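Local coordinates for protein shikimate dehydrogenase (NADP(+)) (Thermus thermophilus, PDB 2D5C) that catalyses the reversible NADPH-linked reduction of 3-dehydroshikimate to shikimate on the pathway to chorismate and the aromatic amino acids, at residues V84-Q89 against F97-P102. Sequence-based numbering, arbitrary orientation.
With SKM ((3R,4S,5R)-3,4,5-trihydroxycyclohex-1-ene-1-carboxylic acid), chain E.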
# COMPACT_ATOMS: atom_id res chain seq x y z
N VAL A 84 -6.86 -12.93 -5.86
CA VAL A 84 -6.37 -11.96 -4.90
C VAL A 84 -7.09 -12.23 -3.58
O VAL A 84 -8.32 -12.30 -3.55
CB VAL A 84 -6.68 -10.52 -5.36
CG1 VAL A 84 -6.57 -9.55 -4.19
CG2 VAL A 84 -5.72 -10.12 -6.50
N ASN A 85 -6.33 -12.38 -2.50
CA ASN A 85 -6.93 -12.62 -1.19
C ASN A 85 -6.68 -11.44 -0.25
O ASN A 85 -7.23 -11.37 0.85
CB ASN A 85 -6.36 -13.90 -0.57
CG ASN A 85 -5.08 -13.66 0.21
OD1 ASN A 85 -4.14 -13.04 -0.29
ND2 ASN A 85 -5.03 -14.17 1.44
N THR A 86 -5.85 -10.50 -0.70
CA THR A 86 -5.54 -9.33 0.12
C THR A 86 -5.53 -8.06 -0.73
O THR A 86 -4.86 -7.99 -1.76
CB THR A 86 -4.17 -9.48 0.79
OG1 THR A 86 -4.17 -10.66 1.61
CG2 THR A 86 -3.86 -8.27 1.67
N VAL A 87 -6.30 -7.06 -0.29
CA VAL A 87 -6.37 -5.79 -0.98
C VAL A 87 -5.94 -4.66 -0.04
O VAL A 87 -6.36 -4.61 1.11
CB VAL A 87 -7.82 -5.50 -1.47
CG1 VAL A 87 -7.87 -4.14 -2.17
CG2 VAL A 87 -8.27 -6.62 -2.41
N LEU A 88 -5.07 -3.78 -0.55
CA LEU A 88 -4.58 -2.61 0.20
C LEU A 88 -5.19 -1.37 -0.43
O LEU A 88 -5.20 -1.24 -1.65
CB LEU A 88 -3.05 -2.51 0.09
CG LEU A 88 -2.40 -1.19 0.51
CD1 LEU A 88 -2.65 -0.95 1.99
CD2 LEU A 88 -0.89 -1.23 0.21
N GLN A 89 -5.70 -0.46 0.40
CA GLN A 89 -6.28 0.79 -0.10
C GLN A 89 -5.38 1.97 0.26
O GLN A 89 -5.09 2.21 1.44
CB GLN A 89 -7.69 1.00 0.50
CG GLN A 89 -8.39 2.32 0.08
CD GLN A 89 -7.97 3.52 0.92
OE1 GLN A 89 -7.42 4.50 0.41
NE2 GLN A 89 -8.21 3.45 2.23
N PHE A 97 -3.01 -8.40 -3.81
CA PHE A 97 -1.90 -9.30 -3.55
C PHE A 97 -2.45 -10.67 -3.19
O PHE A 97 -3.65 -10.83 -2.97
CB PHE A 97 -1.05 -8.83 -2.37
CG PHE A 97 -0.54 -7.44 -2.51
CD1 PHE A 97 -1.34 -6.35 -2.18
CD2 PHE A 97 0.76 -7.21 -2.95
CE1 PHE A 97 -0.84 -5.04 -2.29
CE2 PHE A 97 1.26 -5.92 -3.06
CZ PHE A 97 0.45 -4.83 -2.73
N ASN A 98 -1.56 -11.64 -3.10
CA ASN A 98 -2.01 -12.97 -2.70
C ASN A 98 -1.10 -13.46 -1.60
O ASN A 98 0.07 -13.75 -1.85
CB ASN A 98 -1.96 -13.95 -3.86
CG ASN A 98 -2.57 -15.30 -3.49
OD1 ASN A 98 -2.07 -16.01 -2.61
ND2 ASN A 98 -3.66 -15.65 -4.15
N THR A 99 -1.61 -13.52 -0.37
CA THR A 99 -0.79 -14.01 0.72
C THR A 99 -1.05 -15.49 1.00
O THR A 99 -0.39 -16.05 1.86
CB THR A 99 -0.99 -13.18 2.00
OG1 THR A 99 -2.33 -13.33 2.48
CG2 THR A 99 -0.72 -11.70 1.71
N ASP A 100 -1.98 -16.11 0.28
CA ASP A 100 -2.24 -17.55 0.47
C ASP A 100 -1.02 -18.35 0.06
O ASP A 100 -0.64 -19.31 0.73
CB ASP A 100 -3.43 -18.05 -0.38
CG ASP A 100 -4.78 -17.58 0.14
OD1 ASP A 100 -5.04 -17.68 1.36
OD2 ASP A 100 -5.60 -17.14 -0.69
N ALA A 101 -0.38 -17.96 -1.05
CA ALA A 101 0.80 -18.69 -1.51
C ALA A 101 1.99 -18.64 -0.53
O ALA A 101 2.46 -19.68 -0.08
CB ALA A 101 1.24 -18.19 -2.91
N PRO A 102 2.49 -17.44 -0.19
CA PRO A 102 3.61 -17.39 0.75
C PRO A 102 3.23 -17.92 2.14
O PRO A 102 4.05 -18.52 2.83
CB PRO A 102 3.99 -15.91 0.76
CG PRO A 102 2.68 -15.23 0.44
CD PRO A 102 2.14 -16.09 -0.66
O12 SKM E . -7.24 -16.11 1.90
C8 SKM E . -7.97 -16.20 3.13
C6 SKM E . -8.73 -14.86 3.38
O7 SKM E . -7.78 -13.79 3.43
C5 SKM E . -9.53 -14.90 4.70
C4 SKM E . -10.18 -16.26 4.97
C1 SKM E . -11.16 -16.35 6.09
O2 SKM E . -11.43 -15.26 6.82
O3 SKM E . -11.71 -17.41 6.35
C10 SKM E . -9.93 -17.36 4.25
C9 SKM E . -8.97 -17.39 3.08
O11 SKM E . -9.73 -17.32 1.86
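Asn85 and Thr86 both face Phe97 in a classic beta bulge, where strand 86-90 starts and its antiparallel neighbour 93-97 ends, beside the shikimate site of the substrate-binding domain. Phe97 O takes both bulge amides: Asn85 N, at 3.1 Å, lies in its carbonyl plane, whereas Thr86 N stands above that plane. Phe97 N closes the pair on Thr86 O at 2.8 Å, and Val84 CG1 packs against Phe97 O.

The tight part is the Asn85 amide, crossing the Thr99 side chain at about a right angle. Its CG sits between the backbone N and the carbonyl carbon (chi1 87°), which sets the amide between Thr99 and the substrate. There OD1 receives Thr99 N at 2.6 Å, a nearly straight bond (163°), while ND2 donates to Thr99 OG1 at 3.0 Å almost exactly in the amide plane. With both ends gripped, the amide is held against rotation, and ND2 also donates a hydrogen bond to shikimate O12. Replaced by an alanine, Asn85 would probably leave Thr99 N without its acceptor and shikimate O12 without this amide donor. Thr99 OG1 is further bonded to Gln235 O, from helix 229-244.

Packing is looser at the Phe97 ring, whose nearest side-chain partner across the strands is Leu88, with CB 4.1 Å from CE1. The ring of Trp73 meets it, Leu242 touches the Phe97 side chain, and Leu88 touches its counterpart in the second subunit.

Beyond the bulge, Asn98 OD1 caps the start of helix 100-110, accepting Ala101 N at 3.0 Å and, weakly, Asp100 N. Asp100 OD2 forms a salt bridge with Lys64, the proton acceptor; Asp100 OD1 accepts from the hydroxyl O12 of shikimate at 2.8 Å.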